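Local coordinates for proline dehydrogenase (Bradyrhizobium japonicum USDA 110, PDB 3HAZ), which probably oxidises L-proline to L-glutamate in two steps, using FAD for the proline dehydrogenase reaction and NAD+ for the aldehyde dehydrogenase reaction, at residues K239-H244 with D280-D285; I250-V255 with L287-D292; F194-E199 with A444-H449; A213-I218 with L264-R269. All blocks are in the same frame, centred on the assembly; numbering follows the deposited sequence.

Contact 1: K239-H244 with D280-D285. With FAD (flavin-adenine dinucleotide), chain C; SO4 (sulfate ion), chain K.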
# COMPACT_ATOMS: atom_id res chain seq x y z
N LYS A 239 -46.10 -14.10 -27.59
CA LYS A 239 -44.91 -13.32 -27.93
C LYS A 239 -44.88 -12.92 -29.41
O LYS A 239 -44.95 -13.78 -30.29
CB LYS A 239 -43.64 -14.10 -27.60
CG LYS A 239 -43.21 -14.02 -26.14
CD LYS A 239 -41.94 -14.82 -25.91
CE LYS A 239 -41.45 -14.69 -24.47
NZ LYS A 239 -42.50 -15.09 -23.51
N LEU A 240 -44.78 -11.63 -29.67
CA LEU A 240 -44.73 -11.16 -31.06
C LEU A 240 -43.59 -11.81 -31.85
O LEU A 240 -43.76 -12.09 -33.03
CB LEU A 240 -44.61 -9.64 -31.12
CG LEU A 240 -45.75 -8.92 -30.40
CD1 LEU A 240 -45.60 -7.41 -30.45
CD2 LEU A 240 -47.09 -9.35 -30.99
N SER A 241 -42.45 -12.07 -31.21
CA SER A 241 -41.32 -12.64 -31.94
C SER A 241 -41.62 -14.06 -32.41
O SER A 241 -41.00 -14.56 -33.34
CB SER A 241 -40.02 -12.59 -31.12
OG SER A 241 -40.03 -13.55 -30.07
N ALA A 242 -42.56 -14.72 -31.75
CA ALA A 242 -42.97 -16.06 -32.15
C ALA A 242 -43.82 -16.03 -33.42
O ALA A 242 -43.88 -17.01 -34.17
CB ALA A 242 -43.73 -16.75 -31.02
N LEU A 243 -44.46 -14.89 -33.67
CA LEU A 243 -45.43 -14.77 -34.76
C LEU A 243 -44.88 -14.15 -36.04
O LEU A 243 -45.59 -14.05 -37.05
CB LEU A 243 -46.64 -13.96 -34.29
CG LEU A 243 -47.47 -14.66 -33.22
CD1 LEU A 243 -48.38 -13.67 -32.53
CD2 LEU A 243 -48.25 -15.82 -33.83
N HIS A 244 -43.62 -13.74 -36.00
CA HIS A 244 -42.97 -13.16 -37.17
C HIS A 244 -41.46 -13.45 -37.15
O HIS A 244 -40.82 -13.29 -36.11
CB HIS A 244 -43.22 -11.65 -37.23
CG HIS A 244 -42.97 -11.05 -38.58
ND1 HIS A 244 -41.71 -10.78 -39.05
CD2 HIS A 244 -43.83 -10.70 -39.57
CE1 HIS A 244 -41.79 -10.27 -40.27
NE2 HIS A 244 -43.07 -10.22 -40.61
N ASP A 280 -46.70 -10.52 -24.37
CA ASP A 280 -45.52 -10.43 -23.51
C ASP A 280 -44.61 -9.29 -23.96
O ASP A 280 -44.66 -8.85 -25.11
CB ASP A 280 -44.73 -11.74 -23.55
CG ASP A 280 -45.41 -12.87 -22.77
OD1 ASP A 280 -46.36 -12.60 -22.00
OD2 ASP A 280 -44.98 -14.03 -22.93
N ALA A 281 -43.79 -8.81 -23.03
CA ALA A 281 -42.79 -7.80 -23.35
C ALA A 281 -41.44 -8.49 -23.50
O ALA A 281 -41.08 -9.35 -22.69
CB ALA A 281 -42.73 -6.75 -22.26
N GLU A 282 -40.70 -8.12 -24.54
CA GLU A 282 -39.43 -8.77 -24.84
C GLU A 282 -38.27 -7.77 -24.74
O GLU A 282 -38.26 -6.93 -23.84
CB GLU A 282 -39.50 -9.47 -26.20
CG GLU A 282 -40.68 -10.46 -26.25
CD GLU A 282 -40.78 -11.27 -27.53
OE1 GLU A 282 -39.97 -12.21 -27.71
OE2 GLU A 282 -41.68 -10.98 -28.34
N GLU A 283 -37.29 -7.85 -25.64
CA GLU A 283 -36.11 -7.00 -25.52
C GLU A 283 -36.44 -5.52 -25.72
O GLU A 283 -37.42 -5.17 -26.38
CB GLU A 283 -35.01 -7.43 -26.50
CG GLU A 283 -34.55 -8.86 -26.34
CD GLU A 283 -35.45 -9.87 -27.06
OE1 GLU A 283 -36.53 -9.48 -27.56
OE2 GLU A 283 -35.08 -11.05 -27.13
N ALA A 284 -35.60 -4.66 -25.16
CA ALA A 284 -35.81 -3.22 -25.23
C ALA A 284 -35.83 -2.69 -26.66
O ALA A 284 -36.54 -1.74 -26.95
CB ALA A 284 -34.75 -2.48 -24.40
N ASP A 285 -35.04 -3.30 -27.55
CA ASP A 285 -34.98 -2.81 -28.92
C ASP A 285 -36.24 -3.17 -29.71
O ASP A 285 -36.43 -2.71 -30.84
CB ASP A 285 -33.69 -3.24 -29.64
CG ASP A 285 -33.59 -4.74 -29.87
OD1 ASP A 285 -34.54 -5.47 -29.53
OD2 ASP A 285 -32.55 -5.18 -30.40
PA FAD C . -37.10 -10.01 -7.71
O1A FAD C . -35.96 -11.00 -7.07
O2A FAD C . -37.65 -9.07 -6.72
O5B FAD C . -36.41 -9.14 -8.90
C5B FAD C . -35.71 -9.83 -9.90
C4B FAD C . -35.41 -8.89 -11.07
O4B FAD C . -34.98 -7.45 -10.79
C3B FAD C . -35.08 -9.24 -12.39
O3B FAD C . -35.82 -10.27 -13.03
C2B FAD C . -34.82 -7.92 -13.06
O2B FAD C . -35.84 -7.41 -13.90
C1B FAD C . -34.37 -7.01 -11.98
N9A FAD C . -32.94 -6.90 -11.72
C8A FAD C . -32.08 -7.89 -11.27
N7A FAD C . -30.84 -7.32 -11.12
C5A FAD C . -30.95 -5.96 -11.49
C6A FAD C . -29.95 -4.84 -11.55
N6A FAD C . -28.56 -5.07 -11.18
N1A FAD C . -30.32 -3.64 -11.93
C2A FAD C . -31.66 -3.38 -12.28
N3A FAD C . -32.62 -4.46 -12.23
C4A FAD C . -32.23 -5.72 -11.83
N1 FAD C . -40.61 -10.25 -17.93
C2 FAD C . -40.48 -9.68 -19.17
O2 FAD C . -39.32 -9.01 -19.50
N3 FAD C . -41.52 -9.84 -20.14
C4 FAD C . -42.65 -10.54 -19.83
O4 FAD C . -43.70 -10.63 -20.75
C4X FAD C . -42.80 -11.12 -18.53
N5 FAD C . -44.03 -11.89 -18.16
C5X FAD C . -44.16 -12.46 -16.88
C6 FAD C . -45.37 -13.22 -16.53
C7 FAD C . -45.49 -13.79 -15.24
C7M FAD C . -46.73 -14.59 -14.90
C8 FAD C . -44.40 -13.62 -14.24
C8M FAD C . -44.51 -14.23 -12.83
C9 FAD C . -43.25 -12.89 -14.58
C9A FAD C . -43.11 -12.30 -15.92
N10 FAD C . -41.91 -11.55 -16.28
C10 FAD C . -41.79 -10.97 -17.60
C1' FAD C . -40.86 -11.20 -15.27
C2' FAD C . -39.66 -12.18 -15.16
O2' FAD C . -39.99 -13.42 -15.79
C3' FAD C . -39.29 -12.34 -13.68
O3' FAD C . -40.21 -13.21 -13.03
C4' FAD C . -39.25 -10.98 -12.90
O4' FAD C . -38.58 -9.93 -13.51
C5' FAD C . -38.83 -11.16 -11.42
O5' FAD C . -39.30 -10.11 -10.58
P FAD C . -39.62 -10.49 -9.00
O1P FAD C . -40.28 -9.16 -8.24
O2P FAD C . -40.51 -11.66 -8.94
O3P FAD C . -38.22 -11.00 -8.34
S SO4 K . -41.14 -14.54 -19.52
O1 SO4 K . -41.91 -14.33 -18.29
O2 SO4 K . -39.73 -14.31 -19.22
O3 SO4 K . -41.32 -15.92 -19.98
O4 SO4 K . -41.59 -13.62 -20.55
O HOH W 1 -43.64 -9.54 -27.69
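Glu-282 crosses to the start of the short helix 240-243 and commits both carboxylate oxygens there, in a tightly packed part of the contact. Ser-241 OG donates to OE1 at 2.7 Å, and the backbone N of Ser-241 donates to OE2 at 3.2 Å in a fairly straight bond (161°). Both bonds use syn lone pairs, so the two arms of Ser-241 fix the rotation of the carboxylate. The seryl oxygen also bonds to Gly-200 N. A water knits the backbones together, accepting from Leu-240 N and donating to Asp-280 O and to Glu-282 OE2.

Lys-239 runs past this cluster with its CD 3.7 Å from Glu-282 OE1. A bend at the last torsion (chi4 56°) then brings NZ to Asp-280 OD2, a salt bridge of 2.8 Å met on the anti side and 22° out of the carboxylate plane. The other oxygen, OD1, pairs with Arg-341. The grip slackens only toward a sulfate, probably from the crystallisation liquor, bound weakly at 3.4 Å from NZ to O4 and also held by Arg-458. Ala-281, by contrast, bonds firmly to the flavin, N to O4 (2.9 Å) and O to N3. The segments that follow neighbouring strands 235-238 and 276-279 thus border the FAD site at the C-terminal mouth of the (beta/alpha)8 barrel.

Contact 2: I250-V255 with L287-D292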
# COMPACT_ATOMS: atom_id res chain seq x y z
N ILE A 250 -35.84 -2.65 -38.34
CA ILE A 250 -35.53 -2.39 -39.75
C ILE A 250 -36.51 -3.09 -40.70
O ILE A 250 -36.63 -2.71 -41.86
CB ILE A 250 -34.08 -2.75 -40.13
CG1 ILE A 250 -33.83 -4.25 -39.99
CG2 ILE A 250 -33.08 -1.92 -39.32
CD1 ILE A 250 -32.49 -4.70 -40.54
N SER A 251 -37.22 -4.09 -40.20
CA SER A 251 -38.25 -4.75 -41.00
C SER A 251 -39.65 -4.27 -40.62
O SER A 251 -40.64 -4.95 -40.88
CB SER A 251 -38.14 -6.27 -40.87
OG SER A 251 -36.91 -6.74 -41.40
N ARG A 252 -39.74 -3.09 -40.00
CA ARG A 252 -41.03 -2.59 -39.53
C ARG A 252 -42.11 -2.58 -40.61
O ARG A 252 -43.26 -2.92 -40.34
CB ARG A 252 -40.87 -1.19 -38.92
CG ARG A 252 -42.20 -0.46 -38.73
CD ARG A 252 -42.02 0.90 -38.05
NE ARG A 252 -41.97 0.78 -36.59
CZ ARG A 252 -40.85 0.72 -35.87
NH1 ARG A 252 -39.67 0.76 -36.47
NH2 ARG A 252 -40.91 0.62 -34.55
N ALA A 253 -41.75 -2.20 -41.84
CA ALA A 253 -42.75 -2.11 -42.90
C ALA A 253 -43.47 -3.44 -43.13
O ALA A 253 -44.70 -3.48 -43.14
CB ALA A 253 -42.14 -1.59 -44.20
N ARG A 254 -42.71 -4.52 -43.30
CA ARG A 254 -43.34 -5.81 -43.54
C ARG A 254 -44.02 -6.36 -42.28
O ARG A 254 -45.04 -7.05 -42.38
CB ARG A 254 -42.34 -6.82 -44.11
CG ARG A 254 -41.28 -7.27 -43.12
CD ARG A 254 -40.46 -8.41 -43.69
NE ARG A 254 -41.22 -9.66 -43.71
CZ ARG A 254 -40.67 -10.87 -43.76
NH1 ARG A 254 -41.43 -11.95 -43.77
NH2 ARG A 254 -39.34 -10.99 -43.79
N VAL A 255 -43.46 -6.06 -41.11
CA VAL A 255 -44.05 -6.48 -39.84
C VAL A 255 -45.48 -5.94 -39.65
O VAL A 255 -46.39 -6.68 -39.29
CB VAL A 255 -43.17 -6.09 -38.63
CG1 VAL A 255 -43.91 -6.31 -37.30
CG2 VAL A 255 -41.87 -6.89 -38.64
N LEU A 287 -39.33 -2.79 -28.07
CA LEU A 287 -40.42 -2.12 -27.37
C LEU A 287 -41.30 -1.27 -28.30
O LEU A 287 -42.52 -1.43 -28.35
CB LEU A 287 -39.88 -1.24 -26.23
CG LEU A 287 -40.97 -0.49 -25.45
CD1 LEU A 287 -42.05 -1.45 -24.96
CD2 LEU A 287 -40.39 0.31 -24.30
N GLU A 288 -40.67 -0.34 -29.01
CA GLU A 288 -41.39 0.57 -29.90
C GLU A 288 -42.16 -0.17 -30.99
O GLU A 288 -43.31 0.15 -31.27
CB GLU A 288 -40.40 1.54 -30.56
CG GLU A 288 -39.82 2.57 -29.62
CD GLU A 288 -39.00 3.62 -30.36
OE1 GLU A 288 -38.89 3.52 -31.61
OE2 GLU A 288 -38.48 4.55 -29.70
N LEU A 289 -41.52 -1.17 -31.59
CA LEU A 289 -42.15 -1.94 -32.65
C LEU A 289 -43.35 -2.70 -32.09
O LEU A 289 -44.41 -2.76 -32.71
CB LEU A 289 -41.15 -2.91 -33.28
CG LEU A 289 -41.67 -3.74 -34.46
CD1 LEU A 289 -42.16 -2.85 -35.60
CD2 LEU A 289 -40.59 -4.71 -34.94
N SER A 290 -43.18 -3.27 -30.90
CA SER A 290 -44.27 -4.04 -30.29
C SER A 290 -45.49 -3.16 -30.02
O SER A 290 -46.63 -3.57 -30.26
CB SER A 290 -43.79 -4.70 -28.99
OG SER A 290 -43.74 -3.75 -27.94
N LEU A 291 -45.25 -1.95 -29.52
CA LEU A 291 -46.34 -1.01 -29.26
C LEU A 291 -47.05 -0.60 -30.56
O LEU A 291 -48.26 -0.40 -30.57
CB LEU A 291 -45.82 0.21 -28.48
CG LEU A 291 -45.37 -0.09 -27.04
CD1 LEU A 291 -44.75 1.13 -26.36
CD2 LEU A 291 -46.53 -0.62 -26.21
N ASP A 292 -46.29 -0.47 -31.65
CA ASP A 292 -46.88 -0.17 -32.96
C ASP A 292 -47.82 -1.29 -33.37
O ASP A 292 -48.94 -1.05 -33.82
CB ASP A 292 -45.80 -0.04 -34.02
CG ASP A 292 -44.97 1.22 -33.87
OD1 ASP A 292 -45.43 2.17 -33.21
OD2 ASP A 292 -43.85 1.24 -34.42
O HOH W 2 -38.35 1.39 -33.21
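Arg-252 and Leu-289 mark the nearest backbone approach, 7.0 Å between CA atoms, where the first turn of helix 252-272 faces that of helix 287-298. The arginine carries most of the contact. Its CG lies anti to the backbone N (chi1 165°), which sends the chain across, and a bend at chi3 turns the guanidinium side-on to Asp-292. NE at 2.9 Å and NH2 at 3.0 Å both grip the single oxygen OD2, which lies near the guanidinium plane although the two flat groups are inclined by 72°. Arg-524, at the start of helix 524-536, also pairs with this oxygen, so two arginines converge on it.

Over one face of the guanidinium sits Leu-289 CD1, 3.5 Å above its plane; the same methyl touches Val-255 CG1 at 4.2 Å, deeper in the interface. A water joins NH2 to Glu-288 OE1, an oxygen that also takes the backbone N of Arg-524. A methionine in place of Arg-252 would probably leave Asp-292 more dependent on Arg-524 and less firmly held, and the water without its anchor on this helix. The arrangement is that of successive outer helices of a (beta/alpha)8 barrel, pinned together near their N-terminal ends.

Contact 3: F194-E199 with A444-H449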
# COMPACT_ATOMS: atom_id res chain seq x y z
N PHE A 194 -52.01 -19.91 -19.42
CA PHE A 194 -50.97 -20.54 -20.21
C PHE A 194 -49.88 -19.54 -20.57
O PHE A 194 -50.13 -18.55 -21.26
CB PHE A 194 -51.54 -21.12 -21.51
CG PHE A 194 -52.42 -22.34 -21.33
CD1 PHE A 194 -52.81 -22.76 -20.06
CD2 PHE A 194 -52.87 -23.05 -22.44
CE1 PHE A 194 -53.63 -23.89 -19.90
CE2 PHE A 194 -53.70 -24.16 -22.29
CZ PHE A 194 -54.07 -24.58 -21.01
N ASP A 195 -48.67 -19.81 -20.09
CA ASP A 195 -47.48 -19.12 -20.55
C ASP A 195 -46.88 -19.98 -21.66
O ASP A 195 -46.17 -20.95 -21.39
CB ASP A 195 -46.50 -18.94 -19.40
CG ASP A 195 -45.24 -18.18 -19.80
OD1 ASP A 195 -45.26 -17.47 -20.83
OD2 ASP A 195 -44.23 -18.30 -19.07
N MET A 196 -47.20 -19.66 -22.90
CA MET A 196 -46.79 -20.48 -24.03
C MET A 196 -45.28 -20.41 -24.27
O MET A 196 -44.68 -19.33 -24.28
CB MET A 196 -47.57 -20.09 -25.29
CG MET A 196 -49.09 -20.02 -25.08
SD MET A 196 -49.86 -21.62 -24.74
CE MET A 196 -49.21 -22.56 -26.13
N LEU A 197 -44.66 -21.57 -24.47
CA LEU A 197 -43.21 -21.66 -24.64
C LEU A 197 -42.61 -20.85 -25.80
O LEU A 197 -41.50 -20.32 -25.70
CB LEU A 197 -42.79 -23.12 -24.79
CG LEU A 197 -42.31 -23.83 -23.53
CD1 LEU A 197 -43.12 -23.40 -22.33
CD2 LEU A 197 -42.35 -25.34 -23.72
N GLY A 198 -43.34 -20.75 -26.90
CA GLY A 198 -42.76 -20.22 -28.12
C GLY A 198 -42.16 -18.82 -28.08
O GLY A 198 -42.70 -17.92 -27.44
N GLU A 199 -41.04 -18.65 -28.78
CA GLU A 199 -40.44 -17.34 -28.99
C GLU A 199 -39.54 -17.33 -30.23
O GLU A 199 -39.06 -18.38 -30.67
CB GLU A 199 -39.62 -16.92 -27.77
CG GLU A 199 -38.23 -17.53 -27.73
CD GLU A 199 -37.39 -17.01 -26.57
OE1 GLU A 199 -37.96 -16.67 -25.52
OE2 GLU A 199 -36.15 -16.94 -26.73
N ALA A 444 -49.02 -21.57 -16.17
CA ALA A 444 -48.24 -22.77 -16.40
C ALA A 444 -47.51 -22.65 -17.74
O ALA A 444 -48.09 -22.21 -18.74
CB ALA A 444 -49.14 -24.01 -16.39
N PRO A 445 -46.22 -23.02 -17.76
CA PRO A 445 -45.52 -23.05 -19.05
C PRO A 445 -46.10 -24.18 -19.88
O PRO A 445 -46.20 -25.31 -19.38
CB PRO A 445 -44.07 -23.37 -18.65
CG PRO A 445 -43.99 -23.02 -17.18
CD PRO A 445 -45.34 -23.35 -16.64
N VAL A 446 -46.49 -23.88 -21.11
CA VAL A 446 -47.16 -24.86 -21.96
C VAL A 446 -46.55 -24.85 -23.35
O VAL A 446 -46.52 -23.80 -23.99
CB VAL A 446 -48.67 -24.55 -22.13
CG1 VAL A 446 -49.32 -25.55 -23.09
CG2 VAL A 446 -49.38 -24.51 -20.78
N GLY A 447 -46.07 -26.00 -23.82
CA GLY A 447 -45.62 -26.10 -25.19
C GLY A 447 -44.92 -27.38 -25.62
O GLY A 447 -44.95 -28.39 -24.92
N SER A 448 -44.29 -27.33 -26.79
CA SER A 448 -43.57 -28.47 -27.36
C SER A 448 -42.12 -28.56 -26.87
O SER A 448 -41.51 -27.55 -26.51
CB SER A 448 -43.59 -28.38 -28.88
OG SER A 448 -44.92 -28.43 -29.35
N HIS A 449 -41.57 -29.77 -26.88
CA HIS A 449 -40.17 -29.99 -26.51
C HIS A 449 -39.20 -29.12 -27.32
O HIS A 449 -38.16 -28.70 -26.80
CB HIS A 449 -39.79 -31.47 -26.69
CG HIS A 449 -40.45 -32.40 -25.72
ND1 HIS A 449 -40.97 -33.62 -26.10
CD2 HIS A 449 -40.68 -32.28 -24.39
CE1 HIS A 449 -41.50 -34.22 -25.05
NE2 HIS A 449 -41.33 -33.43 -24.00
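The Phe-194 ring receives Val-446 CG2 over one face, 3.8 Å above its plane and offset toward the rim, a CH-pi contact with the methyl 4.0 Å from the centroid. Ala-217 and Ile-221 of helix 204-223 and Leu-179 of helix 175-182 also pack on this phenylalanine. The other flat group, the Asp-195 carboxylate, projects from the opposite face of the sheet, where its OD2 is bonded to Tyr-455.

The backbones pair in parallel, though the short strand axes are twisted by 46°. Asp-195 N binds Ala-444 O (2.8 Å), Val-446 N binds Asp-195 O (3.0 Å), and Leu-197 N binds Val-446 O (2.9 Å). Bends at chi2 and chi3 (-67° and -52°) curl Met-196 alongside Val-446, SD to CB 4.1 Å, on the face of Phe-194. Just past the strand, Leu-197 folds back across its partner: CD1 rests on Pro-445 CB at 3.8 Å, and CD2 lies over Gly-447 CA, where a side chain on the glycine would collide with Leu-197 CB.

One face, with Phe-194, Met-196 and Val-446, thus meets the surrounding helices, while Asp-195 looks toward the flavin and the bound sulfate. Pairing of the strands 193-196 and 440-448, so distant in sequence, is the seam that closes a (beta/alpha)8 barrel.

Contact 4: A213-I218 with L264-R269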
# COMPACT_ATOMS: atom_id res chain seq x y z
N ALA A 213 -50.35 -23.19 -32.66
CA ALA A 213 -50.29 -23.61 -31.26
C ALA A 213 -51.10 -22.68 -30.35
O ALA A 213 -51.86 -23.15 -29.50
CB ALA A 213 -48.83 -23.70 -30.78
N TYR A 214 -50.94 -21.37 -30.53
CA TYR A 214 -51.73 -20.41 -29.76
C TYR A 214 -53.22 -20.63 -30.02
O TYR A 214 -54.02 -20.66 -29.09
CB TYR A 214 -51.40 -18.97 -30.15
CG TYR A 214 -50.03 -18.46 -29.73
CD1 TYR A 214 -49.54 -18.68 -28.45
CD2 TYR A 214 -49.25 -17.71 -30.61
CE1 TYR A 214 -48.28 -18.20 -28.07
CE2 TYR A 214 -48.01 -17.22 -30.24
CZ TYR A 214 -47.53 -17.47 -28.97
OH TYR A 214 -46.30 -16.97 -28.61
N ALA A 215 -53.58 -20.76 -31.30
CA ALA A 215 -54.96 -20.96 -31.70
C ALA A 215 -55.52 -22.19 -31.02
O ALA A 215 -56.61 -22.16 -30.46
CB ALA A 215 -55.08 -21.08 -33.22
N SER A 216 -54.75 -23.28 -31.05
CA SER A 216 -55.14 -24.52 -30.39
C SER A 216 -55.26 -24.34 -28.88
O SER A 216 -56.17 -24.89 -28.25
CB SER A 216 -54.16 -25.65 -30.71
OG SER A 216 -54.24 -26.04 -32.08
N ALA A 217 -54.34 -23.58 -28.28
CA ALA A 217 -54.35 -23.38 -26.83
C ALA A 217 -55.59 -22.60 -26.40
O ALA A 217 -56.23 -22.91 -25.39
CB ALA A 217 -53.06 -22.65 -26.37
N ILE A 218 -55.91 -21.56 -27.16
CA ILE A 218 -57.09 -20.75 -26.92
C ILE A 218 -58.38 -21.60 -26.93
O ILE A 218 -59.24 -21.42 -26.07
CB ILE A 218 -57.17 -19.59 -27.94
CG1 ILE A 218 -56.13 -18.53 -27.58
CG2 ILE A 218 -58.57 -18.99 -27.98
CD1 ILE A 218 -55.90 -17.49 -28.69
N LEU A 264 -54.29 -10.18 -34.64
CA LEU A 264 -55.71 -9.88 -34.60
C LEU A 264 -56.55 -11.16 -34.60
O LEU A 264 -57.48 -11.30 -33.82
CB LEU A 264 -56.11 -8.98 -35.78
CG LEU A 264 -57.59 -8.63 -35.85
CD1 LEU A 264 -58.08 -8.05 -34.53
CD2 LEU A 264 -57.88 -7.67 -37.00
N ASP A 265 -56.20 -12.09 -35.49
CA ASP A 265 -56.89 -13.37 -35.58
C ASP A 265 -56.88 -14.09 -34.23
O ASP A 265 -57.90 -14.59 -33.76
CB ASP A 265 -56.24 -14.24 -36.66
CG ASP A 265 -57.03 -15.51 -36.96
OD1 ASP A 265 -57.91 -15.90 -36.17
OD2 ASP A 265 -56.75 -16.14 -38.00
N LEU A 266 -55.71 -14.13 -33.60
CA LEU A 266 -55.59 -14.76 -32.29
C LEU A 266 -56.40 -14.04 -31.21
O LEU A 266 -57.05 -14.68 -30.40
CB LEU A 266 -54.12 -14.90 -31.89
CG LEU A 266 -53.25 -15.89 -32.69
CD1 LEU A 266 -51.80 -15.87 -32.19
CD2 LEU A 266 -53.82 -17.31 -32.64
N ALA A 267 -56.36 -12.71 -31.21
CA ALA A 267 -57.14 -11.92 -30.25
C ALA A 267 -58.65 -12.17 -30.40
O ALA A 267 -59.37 -12.27 -29.41
CB ALA A 267 -56.84 -10.43 -30.42
N GLN A 268 -59.10 -12.27 -31.64
CA GLN A 268 -60.50 -12.54 -31.93
C GLN A 268 -60.91 -13.91 -31.39
O GLN A 268 -62.01 -14.07 -30.86
CB GLN A 268 -60.76 -12.47 -33.44
CG GLN A 268 -60.51 -11.08 -34.07
CD GLN A 268 -60.70 -11.10 -35.58
OE1 GLN A 268 -60.67 -12.16 -36.21
NE2 GLN A 268 -60.91 -9.92 -36.17
N ARG A 269 -60.03 -14.89 -31.53
CA ARG A 269 -60.30 -16.23 -31.04
C ARG A 269 -60.38 -16.24 -29.52
O ARG A 269 -61.19 -16.97 -28.95
CB ARG A 269 -59.22 -17.19 -31.52
CG ARG A 269 -59.35 -17.58 -32.99
CD ARG A 269 -58.02 -18.08 -33.53
NE ARG A 269 -58.12 -18.50 -34.92
CZ ARG A 269 -58.47 -19.72 -35.31
NH1 ARG A 269 -58.77 -20.64 -34.40
NH2 ARG A 269 -58.52 -20.01 -36.59
O HOH W 3 -58.48 -20.61 -31.43
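Leu-266 is the main apolar link between two almost parallel helices, whose axes here pass 9.8 Å apart at an angle of 8°. Its two methyls divide the work. CD1 touches Tyr-214 CD2 at 3.5 Å, the two side chains crossing at about a right angle, while CD2 sits against the backbone N of Ala-215 (3.7 Å) and that residue's CB. Ile-218 answers from the next turn: CD1 rests on Leu-266 O at 3.5 Å, and CG2, anti to its own backbone N, reaches Arg-269 O at 3.4 Å. Cutting Leu-266 back to an alanine would probably open a gap beside the tyrosine ring and leave Ala-215 without its main apolar neighbour from the facing helix.

The polar interactions centre on Arg-269, which is partly exposed, and no direct hydrogen bond joins 213-218 to 264-269. A water does so instead, donating to Ala-215 O at 2.6 Å and accepting from Arg-269 NH1 at 3.0 Å. The arginine is steadied by a salt bridge within its own helix, NE to Asp-265 OD1 (2.9 Å), and Ala-215 CB lies over one face of its guanidinium, nearest NH1.

Inward, Tyr-214 OH bonds to Lys-239 N and its side chain packs on Met-196, Val-238 and Leu-243. Helices 204-223 and 252-272 lie side by side, the first covering strands 193-196 and 235-238 and the second reaching helix 240-243 through Leu-266.

Overall arrangement
From the N terminus, strand 193-196 opens the widest loop, closed only by strand 440-448 in contact 3; the other three contacts nest inside it. Contact 4 begins on helix 204-223 and closes at 264-269. Before it closes, contacts 1 and 2 begin, at 239-244 and 250-255, and they end later, at 280-285 and 287-292, so all three cross one another. Contacts 2 and 4 share helix 252-272 without touching. Contact 1 touches each of the others: His-244 reaches Val-255, Lys-239 meets Glu-199, and Leu-243 meets Leu-266. Together they illustrate how a barrel links its closing seam and outer helices to loops around the flavin.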